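Long-range contacts in c-di-GMP synthase (Capnocytophaga granulosa, PDB 6WT9), which makes the cyclic dinucleotide second messenger 3',3'-c-di-GMP from two molecules of GTP as the signalling enzyme of a CBASS antiphage defence system: residues 101-106 with 192-197; 152-157 with 174-179; 212-217 with 224-229. All coordinates share one frame; numbering follows the deposited sequence.

Contact 1. Residues 101-106 with 192-197; sequences LVISDK and ANWYDD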
loop_
_atom_site.group_PDB
_atom_site.type_symbol
_atom_site.label_atom_id
_atom_site.label_comp_id
_atom_site.label_asym_id
_atom_site.label_seq_id
_atom_site.Cartn_x
_atom_site.Cartn_y
_atom_site.Cartn_z
ATOM N N LEU A 101 -13.793 4.655 -2.020
ATOM C CA LEU A 101 -14.534 5.083 -0.841
ATOM C C LEU A 101 -15.770 5.868 -1.259
ATOM O O LEU A 101 -15.682 6.787 -2.080
ATOM C CB LEU A 101 -13.650 5.933 0.072
ATOM C CG LEU A 101 -12.577 5.183 0.863
ATOM C CD1 LEU A 101 -11.650 6.155 1.563
ATOM C CD2 LEU A 101 -13.228 4.259 1.871
ATOM N N VAL A 102 -16.918 5.498 -0.698
ATOM C CA VAL A 102 -18.185 6.178 -0.944
ATOM C C VAL A 102 -18.565 6.875 0.356
ATOM O O VAL A 102 -19.040 6.237 1.301
ATOM C CB VAL A 102 -19.279 5.209 -1.406
ATOM C CG1 VAL A 102 -20.549 5.968 -1.745
ATOM C CG2 VAL A 102 -18.798 4.389 -2.599
ATOM N N ILE A 103 -18.357 8.187 0.411
ATOM C CA ILE A 103 -18.472 8.959 1.642
ATOM C C ILE A 103 -19.699 9.855 1.546
ATOM O O ILE A 103 -19.845 10.616 0.581
ATOM C CB ILE A 103 -17.201 9.786 1.900
ATOM C CG1 ILE A 103 -15.959 8.962 1.555
ATOM C CG2 ILE A 103 -17.146 10.244 3.351
ATOM C CD1 ILE A 103 -14.654 9.710 1.730
ATOM N N SER A 104 -20.572 9.772 2.549
ATOM C CA SER A 104 -21.786 10.576 2.564
ATOM C C SER A 104 -21.473 12.033 2.883
ATOM O O SER A 104 -20.640 12.333 3.742
ATOM C CB SER A 104 -22.780 10.027 3.587
ATOM O OG SER A 104 -23.302 8.775 3.178
ATOM N N ASP A 105 -22.165 12.940 2.192
ATOM C CA ASP A 105 -22.000 14.373 2.394
ATOM C C ASP A 105 -22.673 14.880 3.663
ATOM O O ASP A 105 -22.679 16.093 3.897
ATOM C CB ASP A 105 -22.553 15.138 1.188
ATOM C CG ASP A 105 -22.000 14.631 -0.125
ATOM O OD1 ASP A 105 -21.150 13.717 -0.095
ATOM O OD2 ASP A 105 -22.417 15.143 -1.186
ATOM N N LYS A 106 -23.235 13.994 4.478
ATOM C CA LYS A 106 -23.951 14.398 5.680
ATOM C C LYS A 106 -23.436 13.652 6.906
ATOM O O LYS A 106 -23.577 12.432 7.008
ATOM C CB LYS A 106 -25.453 14.159 5.505
ATOM C CG LYS A 106 -26.097 15.029 4.438
ATOM C CD LYS A 106 -27.438 14.469 3.995
ATOM C CE LYS A 106 -28.179 15.460 3.114
ATOM N NZ LYS A 106 -27.328 15.961 1.999
ATOM N N ALA A 192 -18.766 4.767 3.766
ATOM C CA ALA A 192 -18.300 5.489 4.942
ATOM C C ALA A 192 -18.972 6.856 5.008
ATOM O O ALA A 192 -19.727 7.248 4.111
ATOM C CB ALA A 192 -16.772 5.627 4.928
ATOM N N ASN A 193 -18.697 7.577 6.095
ATOM C CA ASN A 193 -19.089 8.972 6.240
ATOM C C ASN A 193 -17.994 9.710 7.000
ATOM O O ASN A 193 -17.094 9.101 7.585
ATOM C CB ASN A 193 -20.442 9.116 6.952
ATOM C CG ASN A 193 -20.369 8.766 8.426
ATOM O OD1 ASN A 193 -19.588 7.909 8.837
ATOM N ND2 ASN A 193 -21.191 9.430 9.230
ATOM N N TRP A 194 -18.072 11.038 6.984
ATOM C CA TRP A 194 -17.081 11.868 7.657
ATOM C C TRP A 194 -17.328 11.897 9.160
ATOM O O TRP A 194 -18.474 11.931 9.617
ATOM C CB TRP A 194 -17.111 13.295 7.108
ATOM C CG TRP A 194 -16.787 13.400 5.652
ATOM C CD1 TRP A 194 -17.655 13.680 4.638
ATOM C CD2 TRP A 194 -15.503 13.226 5.044
ATOM N NE1 TRP A 194 -16.991 13.692 3.436
ATOM C CE2 TRP A 194 -15.668 13.417 3.659
ATOM C CE3 TRP A 194 -14.229 12.928 5.537
ATOM C CZ2 TRP A 194 -14.607 13.319 2.760
ATOM C CZ3 TRP A 194 -13.176 12.832 4.643
ATOM C CH2 TRP A 194 -13.373 13.028 3.270
ATOM N N TYR A 195 -16.241 11.887 9.928
ATOM C CA TYR A 195 -16.341 12.020 11.376
ATOM C C TYR A 195 -16.761 13.440 11.735
ATOM O O TYR A 195 -16.124 14.412 11.318
ATOM C CB TYR A 195 -15.003 11.671 12.028
ATOM C CG TYR A 195 -14.996 11.766 13.538
ATOM C CD1 TYR A 195 -15.465 10.720 14.323
ATOM C CD2 TYR A 195 -14.508 12.897 14.179
ATOM C CE1 TYR A 195 -15.457 10.801 15.703
ATOM C CE2 TYR A 195 -14.496 12.988 15.559
ATOM C CZ TYR A 195 -14.970 11.936 16.315
ATOM O OH TYR A 195 -14.959 12.023 17.688
ATOM N N ASP A 196 -17.843 13.562 12.514
ATOM C CA ASP A 196 -18.456 14.859 12.781
ATOM C C ASP A 196 -18.596 15.141 14.275
ATOM O O ASP A 196 -19.379 16.013 14.664
ATOM C CB ASP A 196 -19.823 14.952 12.097
ATOM C CG ASP A 196 -20.262 16.384 11.854
ATOM O OD1 ASP A 196 -19.467 17.306 12.130
ATOM O OD2 ASP A 196 -21.402 16.585 11.387
ATOM N N ASP A 197 -17.858 14.428 15.121
ATOM C CA ASP A 197 -17.930 14.659 16.560
ATOM C C ASP A 197 -16.774 15.536 17.032
ATOM O O ASP A 197 -16.226 16.324 16.263
ATOM C CB ASP A 197 -17.930 13.332 17.322
ATOM C CG ASP A 197 -19.091 12.436 16.936
ATOM O OD1 ASP A 197 -20.124 12.965 16.474
ATOM O OD2 ASP A 197 -18.972 11.204 17.099
#
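Ile103 lies against the indole of Trp194, its methyl CG2 over one face of the five-membered ring. The methyl is 3.5 Å from that ring's centroid, only 13° off the normal, a well-centred CH-pi contact. With CG2 anti to the backbone N (chi1 of -41°, measured to CG1), CG1 lies beside that N and carries CD1 towards the six-membered ring, 3.8 Å from Trp194 CZ2. CD1 stays at the rim, on the same side of the indole as CG2, and the two side chains cross at about a right angle. Trp194 NE1 turns to Glu79, in a weak hydrogen bond.

Ala192, which buries about as much as Ile103, works through its backbone. Its N donates to Val102 O at 2.9 Å, and its O takes the N-H of Ser104 at 3.1 Å, so the peptide groups of one alanine clasp Ile103 from both ends in a parallel bridge. The same Ala192 O also receives a CA-H...O contact from Ile103 CA at 3.3 Å. This is the parallel pairing of strand 98-104 with strand 185-194 in the mixed sheet of the nucleotidyltransferase fold. The short axes of the two strands are inclined at 48°. Ile103 and Ala192 share one face of the sheet, where Phe229 of helix 228-241 also touches Ile103; on the other face Ser104 packs on helix 147-164 and its OG bonds to Asp149.

Contact 2. Residues 152-157 with 174-179; sequences NNRLLS and KAIKIT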
loop_
_atom_site.group_PDB
_atom_site.type_symbol
_atom_site.label_atom_id
_atom_site.label_comp_id
_atom_site.label_asym_id
_atom_site.label_seq_id
_atom_site.Cartn_x
_atom_site.Cartn_y
_atom_site.Cartn_z
ATOM N N ASN A 152 -28.444 2.399 3.294
ATOM C CA ASN A 152 -29.066 2.559 1.981
ATOM C C ASN A 152 -28.018 2.560 0.873
ATOM O O ASN A 152 -28.177 1.879 -0.148
ATOM C CB ASN A 152 -29.894 3.846 1.953
ATOM C CG ASN A 152 -30.457 4.152 0.577
ATOM O OD1 ASN A 152 -31.290 3.411 0.056
ATOM N ND2 ASN A 152 -30.014 5.257 -0.013
ATOM N N ASN A 153 -26.936 3.319 1.059
ATOM C CA ASN A 153 -25.872 3.355 0.058
ATOM C C ASN A 153 -25.229 1.989 -0.130
ATOM O O ASN A 153 -24.827 1.645 -1.247
ATOM C CB ASN A 153 -24.814 4.388 0.446
ATOM C CG ASN A 153 -25.298 5.812 0.269
ATOM O OD1 ASN A 153 -26.232 6.070 -0.493
ATOM N ND2 ASN A 153 -24.665 6.747 0.968
ATOM N N ARG A 154 -25.124 1.200 0.941
ATOM C CA ARG A 154 -24.557 -0.139 0.821
ATOM C C ARG A 154 -25.477 -1.053 0.019
ATOM O O ARG A 154 -25.021 -1.791 -0.861
ATOM C CB ARG A 154 -24.292 -0.721 2.211
ATOM C CG ARG A 154 -23.795 -2.159 2.212
ATOM C CD ARG A 154 -22.508 -2.303 1.418
ATOM N NE ARG A 154 -21.634 -3.339 1.962
ATOM C CZ ARG A 154 -21.628 -4.606 1.559
ATOM N NH1 ARG A 154 -22.453 -5.003 0.604
ATOM N NH2 ARG A 154 -20.796 -5.476 2.112
ATOM N N LEU A 155 -26.781 -1.011 0.307
ATOM C CA LEU A 155 -27.727 -1.848 -0.425
ATOM C C LEU A 155 -27.857 -1.405 -1.878
ATOM O O LEU A 155 -27.956 -2.243 -2.781
ATOM C CB LEU A 155 -29.090 -1.828 0.268
ATOM C CG LEU A 155 -29.168 -2.520 1.631
ATOM C CD1 LEU A 155 -30.519 -2.270 2.280
ATOM C CD2 LEU A 155 -28.909 -4.013 1.489
ATOM N N LEU A 156 -27.860 -0.093 -2.126
ATOM C CA LEU A 156 -27.962 0.392 -3.499
ATOM C C LEU A 156 -26.701 0.073 -4.291
ATOM O O LEU A 156 -26.775 -0.234 -5.487
ATOM C CB LEU A 156 -28.236 1.896 -3.511
ATOM C CG LEU A 156 -29.633 2.346 -3.080
ATOM C CD1 LEU A 156 -29.716 3.863 -3.036
ATOM C CD2 LEU A 156 -30.691 1.779 -4.013
ATOM N N SER A 157 -25.536 0.147 -3.644
ATOM C CA SER A 157 -24.300 -0.236 -4.315
ATOM C C SER A 157 -24.301 -1.721 -4.656
ATOM O O SER A 157 -23.796 -2.119 -5.711
ATOM C CB SER A 157 -23.094 0.119 -3.445
ATOM O OG SER A 157 -23.063 1.507 -3.156
ATOM N N LYS A 174 -18.012 -5.088 5.180
ATOM C CA LYS A 174 -17.330 -3.802 5.141
ATOM C C LYS A 174 -16.961 -3.347 3.737
ATOM O O LYS A 174 -16.591 -2.180 3.566
ATOM C CB LYS A 174 -16.060 -3.836 6.005
ATOM C CG LYS A 174 -16.308 -3.722 7.502
ATOM C CD LYS A 174 -15.003 -3.482 8.249
ATOM C CE LYS A 174 -14.645 -4.650 9.156
ATOM N NZ LYS A 174 -15.535 -4.732 10.347
ATOM N N ALA A 175 -17.050 -4.218 2.735
ATOM C CA ALA A 175 -16.631 -3.836 1.395
ATOM C C ALA A 175 -17.308 -4.725 0.364
ATOM O O ALA A 175 -17.589 -5.898 0.621
ATOM C CB ALA A 175 -15.107 -3.920 1.240
ATOM N N ILE A 176 -17.563 -4.142 -0.804
ATOM C CA ILE A 176 -18.015 -4.870 -1.984
ATOM C C ILE A 176 -16.826 -5.018 -2.919
ATOM O O ILE A 176 -16.108 -4.045 -3.177
ATOM C CB ILE A 176 -19.174 -4.138 -2.685
ATOM C CG1 ILE A 176 -20.305 -3.844 -1.699
ATOM C CG2 ILE A 176 -19.689 -4.954 -3.864
ATOM C CD1 ILE A 176 -21.450 -3.059 -2.309
ATOM N N LYS A 177 -16.612 -6.228 -3.429
ATOM C CA LYS A 177 -15.498 -6.511 -4.325
ATOM C C LYS A 177 -16.048 -6.899 -5.688
ATOM O O LYS A 177 -16.849 -7.834 -5.793
ATOM C CB LYS A 177 -14.605 -7.623 -3.768
ATOM C CG LYS A 177 -13.346 -7.864 -4.586
ATOM C CD LYS A 177 -12.421 -8.864 -3.914
ATOM C CE LYS A 177 -11.068 -8.914 -4.607
ATOM N NZ LYS A 177 -10.366 -7.599 -4.553
ATOM N N ILE A 178 -15.620 -6.183 -6.728
ATOM C CA ILE A 178 -16.048 -6.461 -8.090
ATOM C C ILE A 178 -14.825 -6.811 -8.925
ATOM O O ILE A 178 -13.684 -6.501 -8.572
ATOM C CB ILE A 178 -16.818 -5.281 -8.723
ATOM C CG1 ILE A 178 -15.896 -4.076 -8.949
ATOM C CG2 ILE A 178 -18.012 -4.898 -7.860
ATOM C CD1 ILE A 178 -15.382 -3.940 -10.380
ATOM N N THR A 179 -15.084 -7.459 -10.057
ATOM C CA THR A 179 -14.050 -7.799 -11.024
ATOM C C THR A 179 -14.484 -7.291 -12.389
ATOM O O THR A 179 -15.521 -7.714 -12.910
ATOM C CB THR A 179 -13.800 -9.309 -11.071
ATOM O OG1 THR A 179 -13.278 -9.748 -9.810
ATOM C CG2 THR A 179 -12.810 -9.653 -12.176
#
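Asn153 O is gripped twice from within its own helix: Ser157 OG reaches it at 2.6 Å and Ser157 N at 2.9 Å, from opposite faces of the carbonyl plane. The serine hydroxyl is thus folded back on the preceding turn, with OG beside its own backbone N (chi1 -58°). Ser157 CB points to the strand and meets Ile176 CD1 at 3.8 Å.

One turn earlier, Arg154 sends its side chain to the same isoleucine. CG sets off anti to the backbone N, and bends at chi2 (58°) and chi3 swing the guanidinium across Ile176. The flat group lies with one face against Ile176 CG1, which stands 3.3 Å above its plane and towards the rim, closest to Arg154 NH1 at 3.4 Å. Further along, CD1 of the isoleucine also touches Arg154 CD, at 3.9 Å. This is an apolar contact with the face of a charged group; NH1 forms a salt bridge with Glu158, which probably steadies the guanidinium in this pose. Arg154 NH2 comes no nearer than 3.6 Å to Ala175 O.

Ile176 is thus wedged between Arg154 and Ser157, while Leu161 adds a further contact from the same helix. Arg154 and Ser157 also touch Ile191 on the neighbouring strand. The arrangement is helix-on-sheet packing of an alpha/beta nucleotidyltransferase domain, with helix 147-164 laid against strands 176-180 and 185-194.

Contact 3. Residues 212-217 with 224-229; sequences IQIYNK and NRDFPF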
loop_
_atom_site.group_PDB
_atom_site.type_symbol
_atom_site.label_atom_id
_atom_site.label_comp_id
_atom_site.label_asym_id
_atom_site.label_seq_id
_atom_site.Cartn_x
_atom_site.Cartn_y
_atom_site.Cartn_z
ATOM N N ILE A 212 -12.610 9.385 8.613
ATOM C CA ILE A 212 -13.826 8.750 8.130
ATOM C C ILE A 212 -14.186 7.614 9.076
ATOM O O ILE A 212 -13.370 7.149 9.876
ATOM C CB ILE A 212 -13.689 8.228 6.685
ATOM C CG1 ILE A 212 -12.621 7.134 6.607
ATOM C CG2 ILE A 212 -13.361 9.371 5.738
ATOM C CD1 ILE A 212 -12.458 6.540 5.225
ATOM N N GLN A 213 -15.436 7.171 8.975
ATOM C CA GLN A 213 -15.950 6.062 9.769
ATOM C C GLN A 213 -16.571 5.048 8.821
ATOM O O GLN A 213 -17.545 5.360 8.127
ATOM C CB GLN A 213 -16.969 6.553 10.801
ATOM C CG GLN A 213 -16.385 7.564 11.784
ATOM C CD GLN A 213 -17.415 8.121 12.749
ATOM O OE1 GLN A 213 -17.296 7.959 13.963
ATOM N NE2 GLN A 213 -18.428 8.790 12.212
ATOM N N ILE A 214 -16.004 3.846 8.787
ATOM C CA ILE A 214 -16.430 2.818 7.847
ATOM C C ILE A 214 -17.754 2.227 8.304
ATOM O O ILE A 214 -17.945 1.934 9.490
ATOM C CB ILE A 214 -15.350 1.730 7.720
ATOM C CG1 ILE A 214 -13.997 2.361 7.378
ATOM C CG2 ILE A 214 -15.749 0.692 6.678
ATOM C CD1 ILE A 214 -14.003 3.165 6.099
ATOM N N TYR A 215 -18.677 2.047 7.363
ATOM C CA TYR A 215 -19.953 1.424 7.678
ATOM C C TYR A 215 -19.783 -0.085 7.794
ATOM O O TYR A 215 -19.154 -0.717 6.940
ATOM C CB TYR A 215 -20.998 1.753 6.617
ATOM C CG TYR A 215 -22.290 0.997 6.815
ATOM C CD1 TYR A 215 -23.104 1.258 7.909
ATOM C CD2 TYR A 215 -22.691 0.017 5.917
ATOM C CE1 TYR A 215 -24.286 0.567 8.101
ATOM C CE2 TYR A 215 -23.872 -0.679 6.099
ATOM C CZ TYR A 215 -24.664 -0.400 7.194
ATOM O OH TYR A 215 -25.841 -1.086 7.386
ATOM N N ASN A 216 -20.347 -0.658 8.851
ATOM C CA ASN A 216 -20.281 -2.090 9.113
ATOM C C ASN A 216 -21.677 -2.668 8.911
ATOM O O ASN A 216 -22.566 -2.464 9.743
ATOM C CB ASN A 216 -19.763 -2.359 10.524
ATOM C CG ASN A 216 -19.379 -3.808 10.740
ATOM O OD1 ASN A 216 -20.068 -4.722 10.290
ATOM N ND2 ASN A 216 -18.265 -4.024 11.431
ATOM N N LYS A 217 -21.864 -3.388 7.801
ATOM C CA LYS A 217 -23.164 -3.981 7.507
ATOM C C LYS A 217 -23.566 -5.006 8.559
ATOM O O LYS A 217 -24.756 -5.162 8.853
ATOM C CB LYS A 217 -23.133 -4.621 6.117
ATOM C CG LYS A 217 -24.435 -5.255 5.660
ATOM C CD LYS A 217 -24.247 -5.928 4.308
ATOM C CE LYS A 217 -25.535 -6.551 3.803
ATOM N NZ LYS A 217 -25.345 -7.204 2.477
ATOM N N ASN A 224 -14.727 2.778 13.889
ATOM C CA ASN A 224 -14.001 3.886 14.484
ATOM C C ASN A 224 -13.210 4.650 13.422
ATOM O O ASN A 224 -13.113 4.250 12.258
ATOM C CB ASN A 224 -13.072 3.391 15.591
ATOM C CG ASN A 224 -13.826 2.969 16.836
ATOM O OD1 ASN A 224 -14.938 3.434 17.090
ATOM N ND2 ASN A 224 -13.221 2.087 17.623
ATOM N N ARG A 225 -12.631 5.768 13.856
ATOM C CA ARG A 225 -11.987 6.709 12.949
ATOM C C ARG A 225 -10.831 6.068 12.189
ATOM O O ARG A 225 -10.009 5.348 12.761
ATOM C CB ARG A 225 -11.474 7.916 13.735
ATOM C CG ARG A 225 -12.249 9.200 13.521
ATOM C CD ARG A 225 -11.872 10.217 14.587
ATOM N NE ARG A 225 -11.531 11.521 14.027
ATOM C CZ ARG A 225 -11.033 12.527 14.739
ATOM N NH1 ARG A 225 -10.816 12.376 16.038
ATOM N NH2 ARG A 225 -10.749 13.681 14.154
ATOM N N ASP A 226 -10.776 6.348 10.889
ATOM C CA ASP A 226 -9.630 6.035 10.050
ATOM C C ASP A 226 -9.215 7.297 9.309
ATOM O O ASP A 226 -10.034 8.191 9.074
ATOM C CB ASP A 226 -9.934 4.909 9.049
ATOM C CG ASP A 226 -10.070 3.555 9.716
ATOM O OD1 ASP A 226 -9.441 3.346 10.775
ATOM O OD2 ASP A 226 -10.804 2.697 9.182
ATOM N N PHE A 227 -7.936 7.369 8.946
ATOM C CA PHE A 227 -7.355 8.562 8.330
ATOM C C PHE A 227 -6.575 8.166 7.083
ATOM O O PHE A 227 -5.343 8.275 7.043
ATOM C CB PHE A 227 -6.463 9.303 9.328
ATOM C CG PHE A 227 -7.172 9.701 10.596
ATOM C CD1 PHE A 227 -7.272 8.816 11.660
ATOM C CD2 PHE A 227 -7.736 10.960 10.725
ATOM C CE1 PHE A 227 -7.921 9.182 12.828
ATOM C CE2 PHE A 227 -8.385 11.332 11.890
ATOM C CZ PHE A 227 -8.478 10.442 12.943
ATOM N N PRO A 228 -7.265 7.715 6.032
ATOM C CA PRO A 228 -6.552 7.242 4.839
ATOM C C PRO A 228 -5.993 8.374 3.993
ATOM O O PRO A 228 -4.916 8.239 3.402
ATOM C CB PRO A 228 -7.629 6.455 4.084
ATOM C CG PRO A 228 -8.902 7.137 4.456
ATOM C CD PRO A 228 -8.729 7.611 5.879
ATOM N N PHE A 229 -6.713 9.495 3.924
ATOM C CA PHE A 229 -6.266 10.605 3.088
ATOM C C PHE A 229 -5.086 11.329 3.721
ATOM O O PHE A 229 -4.173 11.773 3.016
ATOM C CB PHE A 229 -7.425 11.569 2.842
ATOM C CG PHE A 229 -8.695 10.886 2.436
ATOM C CD1 PHE A 229 -8.691 9.924 1.438
ATOM C CD2 PHE A 229 -9.889 11.189 3.066
ATOM C CE1 PHE A 229 -9.858 9.286 1.069
ATOM C CE2 PHE A 229 -11.058 10.556 2.700
ATOM C CZ PHE A 229 -11.044 9.605 1.703
#
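Ile212 presents two separate branches to Pro228 and Phe229 at the start of the next helix. CD1 reaches the proline ring, 3.7 Å from Pro228 CG, while CG2 approaches Phe229 CE2 at 4.0 Å. The split follows from chi1 of 63°: CG1 stands between the backbone N and the carbonyl carbon, extending CD1 towards the proline, and CG2 is placed beside the backbone N. Ile212 and the phenylalanine cross at about a right angle, with the methyl oblique to the ring. Pro228 CG in turn sits over the centre of one face of Phe229, 4.0 Å above its plane, so that the three side chains make a compact apolar group.

Ile214 stands nearly at right angles to Asp226, its CG1 at 3.7 Å from Asp226 OD2, so an apolar carbon abuts a carboxylate oxygen. The backbones join at Ile212 and Asp226, an antiparallel hydrogen-bonded pair: Ile212 N donates to Asp226 O and Asp226 N to Ile212 O, each at 2.9 Å and in the carbonyl plane. Arg225 CA adds a CA-H...O contact to Ile212 O at 3.4 Å. The N-to-C directions of the two short strands differ by 119°, well away from a straight antiparallel run.

Strands 212-216 and 221-226 form a beta hairpin, with strand 212-216 pairing in turn with strand 185-194. Phe227 occupies the N-cap of helix 228-241, into which the second strand leads directly, and Leu101 of strand 98-104 touches Ile212, Pro228 and Phe229.

All three contacts belong to one mixed sheet and its flanking helices. Contacts 1 and 3 are closest, with centres about 8 Å apart: strands 185-194 and 212-216 are antiparallel neighbours, and Asn193 O lies 2.9 Å from Gln213 N, probably hydrogen-bonded. Near the end of that pairing, Arg225 of contact 3 makes a cation-pi interaction with Tyr195 of contact 1. Contact 2 is centred about 15 Å from each of the others. Helix 147-164 reaches both: Asn153 ND2 is 3.3 Å from Ser104 OG, and Arg154 CB packs 3.9 Å from Tyr215 CE2. Contact 2 also falls, along the chain, between the two segments of contact 1, whereas contact 3 follows afterwards.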